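Local coordinates for protein fibrillarin-like rRNA/tRNA 2'-O-methyltransferase (Aeropyrum pernix, PDB 4DF3) that probably transfers the methyl group of S-adenosyl-L-methionine to ribose 2'-hydroxyls of rRNA and tRNA at sites chosen by a guide RNA, at residues G147-Y152 with F171-G176; A181-S186 with R222-I227. The protein carries 2 engineered substitutions. All blocks are in the same frame, centred on the assembly; numbering follows the deposited sequence.

Contact 1. Residues G147-Y152 with F171-G176; sequences GVDGLY and FLRDGG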
# COMPACT_ATOMS: atom_id res chain seq x y z
N GLY A 147 17.39 3.39 -4.74
CA GLY A 147 16.43 4.42 -5.12
C GLY A 147 15.05 3.80 -5.35
O GLY A 147 14.90 2.77 -6.06
N VAL A 148 14.02 4.43 -4.82
CA VAL A 148 12.69 3.90 -5.04
C VAL A 148 11.78 4.85 -5.79
O VAL A 148 11.92 6.05 -5.65
CB VAL A 148 12.04 3.51 -3.69
CG1 VAL A 148 12.84 2.28 -3.10
CG2 VAL A 148 12.03 4.69 -2.71
N ASP A 149 10.85 4.27 -6.51
CA ASP A 149 9.85 5.05 -7.24
C ASP A 149 8.77 5.59 -6.33
O ASP A 149 8.13 6.61 -6.65
CB ASP A 149 9.23 4.19 -8.29
CG ASP A 149 10.26 3.75 -9.33
OD1 ASP A 149 10.68 4.61 -10.08
OD2 ASP A 149 10.66 2.59 -9.33
N GLY A 150 8.55 4.89 -5.21
CA GLY A 150 7.47 5.29 -4.29
C GLY A 150 7.81 4.85 -2.85
O GLY A 150 8.65 3.93 -2.63
N LEU A 151 7.15 5.49 -1.93
CA LEU A 151 7.34 5.24 -0.48
C LEU A 151 5.93 5.13 0.08
O LEU A 151 5.13 6.00 -0.07
CB LEU A 151 8.13 6.38 0.17
CG LEU A 151 8.51 6.18 1.63
CD1 LEU A 151 9.45 7.34 1.99
CD2 LEU A 151 7.34 6.12 2.60
N TYR A 152 5.64 3.98 0.71
CA TYR A 152 4.36 3.75 1.28
C TYR A 152 4.59 3.54 2.79
O TYR A 152 5.46 2.74 3.19
CB TYR A 152 3.79 2.45 0.69
CG TYR A 152 2.37 2.16 1.19
CD1 TYR A 152 1.25 2.62 0.48
CD2 TYR A 152 2.16 1.41 2.38
CE1 TYR A 152 -0.06 2.34 0.97
CE2 TYR A 152 0.83 1.13 2.88
CZ TYR A 152 -0.25 1.64 2.13
OH TYR A 152 -1.52 1.34 2.55
N PHE A 171 16.13 7.81 0.08
CA PHE A 171 15.78 6.79 -0.94
C PHE A 171 14.85 7.21 -2.09
O PHE A 171 14.79 6.51 -3.06
CB PHE A 171 15.08 5.58 -0.26
CG PHE A 171 15.93 4.94 0.83
CD1 PHE A 171 17.18 4.42 0.53
CD2 PHE A 171 15.52 4.98 2.17
CE1 PHE A 171 17.99 3.85 1.59
CE2 PHE A 171 16.26 4.41 3.22
CZ PHE A 171 17.53 3.83 2.93
N LEU A 172 14.00 8.21 -1.87
CA LEU A 172 12.90 8.41 -2.80
C LEU A 172 13.40 9.21 -4.03
O LEU A 172 13.98 10.29 -3.86
CB LEU A 172 11.72 9.13 -2.11
CG LEU A 172 10.43 9.35 -2.95
CD1 LEU A 172 9.85 8.01 -3.27
CD2 LEU A 172 9.40 10.15 -2.09
N ARG A 173 13.15 8.67 -5.21
CA ARG A 173 13.54 9.37 -6.46
C ARG A 173 12.86 10.71 -6.55
O ARG A 173 11.78 10.95 -5.95
CB ARG A 173 13.24 8.52 -7.70
CG ARG A 173 14.08 7.25 -7.81
CD ARG A 173 13.75 6.50 -9.10
NE ARG A 173 13.76 7.39 -10.24
CZ ARG A 173 14.87 7.60 -10.99
NH1 ARG A 173 16.00 6.97 -10.67
NH2 ARG A 173 14.82 8.49 -12.00
N ASP A 174 13.49 11.60 -7.33
CA ASP A 174 12.88 12.86 -7.72
C ASP A 174 11.51 12.55 -8.40
O ASP A 174 11.45 11.70 -9.25
CB ASP A 174 13.85 13.58 -8.68
CG ASP A 174 13.22 14.76 -9.40
OD1 ASP A 174 12.68 15.63 -8.71
OD2 ASP A 174 13.26 14.82 -10.69
N GLY A 175 10.45 13.15 -7.87
CA GLY A 175 9.06 12.96 -8.32
C GLY A 175 8.42 11.66 -7.83
O GLY A 175 7.29 11.38 -8.22
N GLY A 176 9.15 10.87 -7.02
CA GLY A 176 8.59 9.64 -6.46
C GLY A 176 7.32 9.95 -5.66
O GLY A 176 7.19 11.04 -5.12

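Contact 2. Residues A181-S186 with R222-I227; sequences AIKARS and RDHAMI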
# COMPACT_ATOMS: atom_id res chain seq x y z
N ALA A 181 -0.61 6.35 5.41
CA ALA A 181 -1.81 6.17 6.23
C ALA A 181 -1.63 6.95 7.54
O ALA A 181 -0.70 6.71 8.30
CB ALA A 181 -1.99 4.68 6.56
N ILE A 182 -2.57 7.85 7.82
CA ILE A 182 -2.52 8.71 8.99
C ILE A 182 -3.79 8.49 9.85
O ILE A 182 -4.89 8.36 9.29
CB ILE A 182 -2.42 10.22 8.53
CG1 ILE A 182 -2.20 11.13 9.75
CG2 ILE A 182 -3.57 10.69 7.70
CD1 ILE A 182 -1.88 12.62 9.31
N LYS A 183 -3.62 8.48 11.18
CA LYS A 183 -4.78 8.48 12.08
C LYS A 183 -5.52 9.75 11.84
O LYS A 183 -4.93 10.84 11.90
CB LYS A 183 -4.28 8.39 13.53
CG LYS A 183 -5.23 7.69 14.44
CD LYS A 183 -5.00 6.16 14.36
CE LYS A 183 -5.91 5.31 15.28
NZ LYS A 183 -6.28 5.88 16.62
N ALA A 184 -6.81 9.66 11.53
CA ALA A 184 -7.60 10.79 11.21
C ALA A 184 -9.09 10.44 11.36
O ALA A 184 -9.52 9.32 11.09
CB ALA A 184 -7.37 11.25 9.70
N ARG A 185 -9.85 11.43 11.84
CA ARG A 185 -11.32 11.30 11.89
C ARG A 185 -11.91 11.85 10.61
O ARG A 185 -11.27 12.62 9.92
CB ARG A 185 -11.86 12.08 13.07
CG ARG A 185 -11.47 11.45 14.42
CD ARG A 185 -11.57 12.49 15.60
NE ARG A 185 -10.80 13.71 15.31
CZ ARG A 185 -10.80 14.81 16.07
NH1 ARG A 185 -11.52 14.84 17.19
NH2 ARG A 185 -10.09 15.88 15.71
N SER A 186 -13.16 11.50 10.31
CA SER A 186 -13.73 11.99 9.08
C SER A 186 -13.59 13.54 9.09
O SER A 186 -13.24 14.13 8.03
CB SER A 186 -15.18 11.57 8.99
OG SER A 186 -15.64 11.87 7.67
N ARG A 222 -12.21 3.21 9.85
CA ARG A 222 -12.91 4.37 10.39
C ARG A 222 -11.97 5.39 10.99
O ARG A 222 -12.35 6.53 11.22
CB ARG A 222 -13.89 3.95 11.48
CG ARG A 222 -15.01 3.08 10.97
CD ARG A 222 -15.85 2.56 12.15
NE ARG A 222 -15.04 1.65 12.96
CZ ARG A 222 -15.43 1.08 14.10
NH1 ARG A 222 -16.63 1.34 14.59
NH2 ARG A 222 -14.62 0.26 14.75
N ASP A 223 -10.73 4.98 11.21
CA ASP A 223 -9.82 5.80 11.98
C ASP A 223 -8.62 6.37 11.21
O ASP A 223 -7.75 6.93 11.83
CB ASP A 223 -9.31 5.04 13.20
CG ASP A 223 -10.43 4.66 14.10
OD1 ASP A 223 -11.36 5.46 14.19
OD2 ASP A 223 -10.41 3.56 14.67
N HIS A 224 -8.59 6.23 9.90
CA HIS A 224 -7.42 6.65 9.09
C HIS A 224 -7.83 7.34 7.79
O HIS A 224 -8.94 7.08 7.27
CB HIS A 224 -6.54 5.43 8.73
CG HIS A 224 -5.86 4.83 9.91
ND1 HIS A 224 -6.44 3.87 10.71
CD2 HIS A 224 -4.60 5.01 10.39
CE1 HIS A 224 -5.58 3.51 11.66
NE2 HIS A 224 -4.44 4.16 11.46
N ALA A 225 -6.92 8.15 7.26
CA ALA A 225 -7.03 8.69 5.92
C ALA A 225 -5.77 8.24 5.21
O ALA A 225 -4.77 7.90 5.85
CB ALA A 225 -7.06 10.26 6.02
N MET A 226 -5.78 8.31 3.91
CA MET A 226 -4.57 8.13 3.08
C MET A 226 -4.10 9.44 2.48
O MET A 226 -4.88 10.10 1.75
CB MET A 226 -4.91 7.08 2.02
CG MET A 226 -3.66 6.72 1.05
SD MET A 226 -2.43 5.83 2.05
CE MET A 226 -3.27 4.21 2.09
N ILE A 227 -2.86 9.83 2.81
CA ILE A 227 -2.30 11.07 2.27
C ILE A 227 -1.46 10.66 1.06
O ILE A 227 -0.70 9.70 1.16
CB ILE A 227 -1.37 11.73 3.30
CG1 ILE A 227 -2.20 12.26 4.47
CG2 ILE A 227 -0.59 12.93 2.62
CD1 ILE A 227 -1.33 12.57 5.66
O HOH W 1 -13.83 9.01 11.83

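Contact 1. Residues G147-Y152 with F171-G176
Val148 pairs with Leu172 as a parallel beta bridge. Two backbone bonds flank it: Val148 N gives to Phe171 O at 2.8 Å, and Arg173 N gives to Val148 O at 2.9 Å. Beside this bridge, Val148 CG2 sits between its own backbone N and carbonyl carbon (chi1 -68° for CG1), 3.3 Å from Phe171 O and alongside Phe171 CB. Phe171 turns its ring away, toward Pro138, Arg142 and Leu82. Leu172 has CG anti to its backbone N (chi1 -177°), and its CD1 reaches over the other strand. There CD1 meets Val148 CG2 at 4.0 Å, Gly150 CA at 3.8 Å and Leu151 CB. A CB on Gly176 would collide with Asp149 O and Leu172 CD1.

The side chains of Asp149 and Arg173 run alongside each other in the same direction, their flat ends turned 41° apart. Asp149 OD1 is 4.2 Å from Arg173 NE, and no N-H of the guanidinium points at it. Asp149 OD2 instead accepts from Arg80 N. Helix 160-171 ends here, within the beta-alpha-beta crossover from strand 148-153 to strand 176-183. The backbone bonds thus carry the polar pairing, methyl groups add apolar packing, and the opposite charges probably attract only weakly.

Contact 2. Residues A181-S186 with R222-I227
His224 lies against the backbone of Ile182 and the side chain of Lys183. Its CB is 3.4 Å from Ile182 O. Next along, CG and CD2 pass the same oxygen, CD2 at 3.5 Å. With CG beside the backbone N (chi1 -68°), the ring reaches back across the neighbouring strand. At the ring's far side, NE2 is 3.6 Å from Lys183 CD, and CE1 lies near Lys183 CD and CE. ND1 bonds to Asp221 OD1, which helps to fix the ring's rotation. With an alanine here, Asp221 OD1 would probably lose its imidazole partner and a gap would open beside the Lys183 chain.

The strands run antiparallel. Ile182 and Ala225 form a hydrogen-bonded pair: Ile182 N to Ala225 O is 3.0 Å, and Ala225 N to Ile182 O is 2.9 Å. Ala184 N to Asp223 O adds a third bond, its donor 42° out of the carbonyl plane. Ile182 CG2 meets Ile227 CD1 at 3.6 Å. A water bridges Ser186 N and Arg222 O.

Helix 195-206 covers Ile182, Ala184 and Ile227. Helix 61-67 covers Ala181, His224 and Met226. The two strands thus lie within the central Rossmann-like sheet, with a helix packed on each face.

In the fold
The two contacts follow one another along the chain, contact 1 first, with centres about 22 Å apart. Helix 160-171 leads into contact 1, within a beta-alpha-beta crossover between the parallel strands 148-153 and 176-183. Contact 1 pairs the short strand 172-173, just before strand 176-183, with strand 148-153. Strand 176-183 then runs through the mixed seven-stranded sheet of the Rossmann-like methyltransferase domain. Its far end enters contact 2 and pairs antiparallel with strand 224-229. The contacts touch directly, Tyr152 OH lying 3.4 Å from Met226 CE. Contact 2 is nearer the bound S-adenosylmethionine, about 6 Å from the His224 side chain, against about 11 Å from that of Leu151 in contact 1.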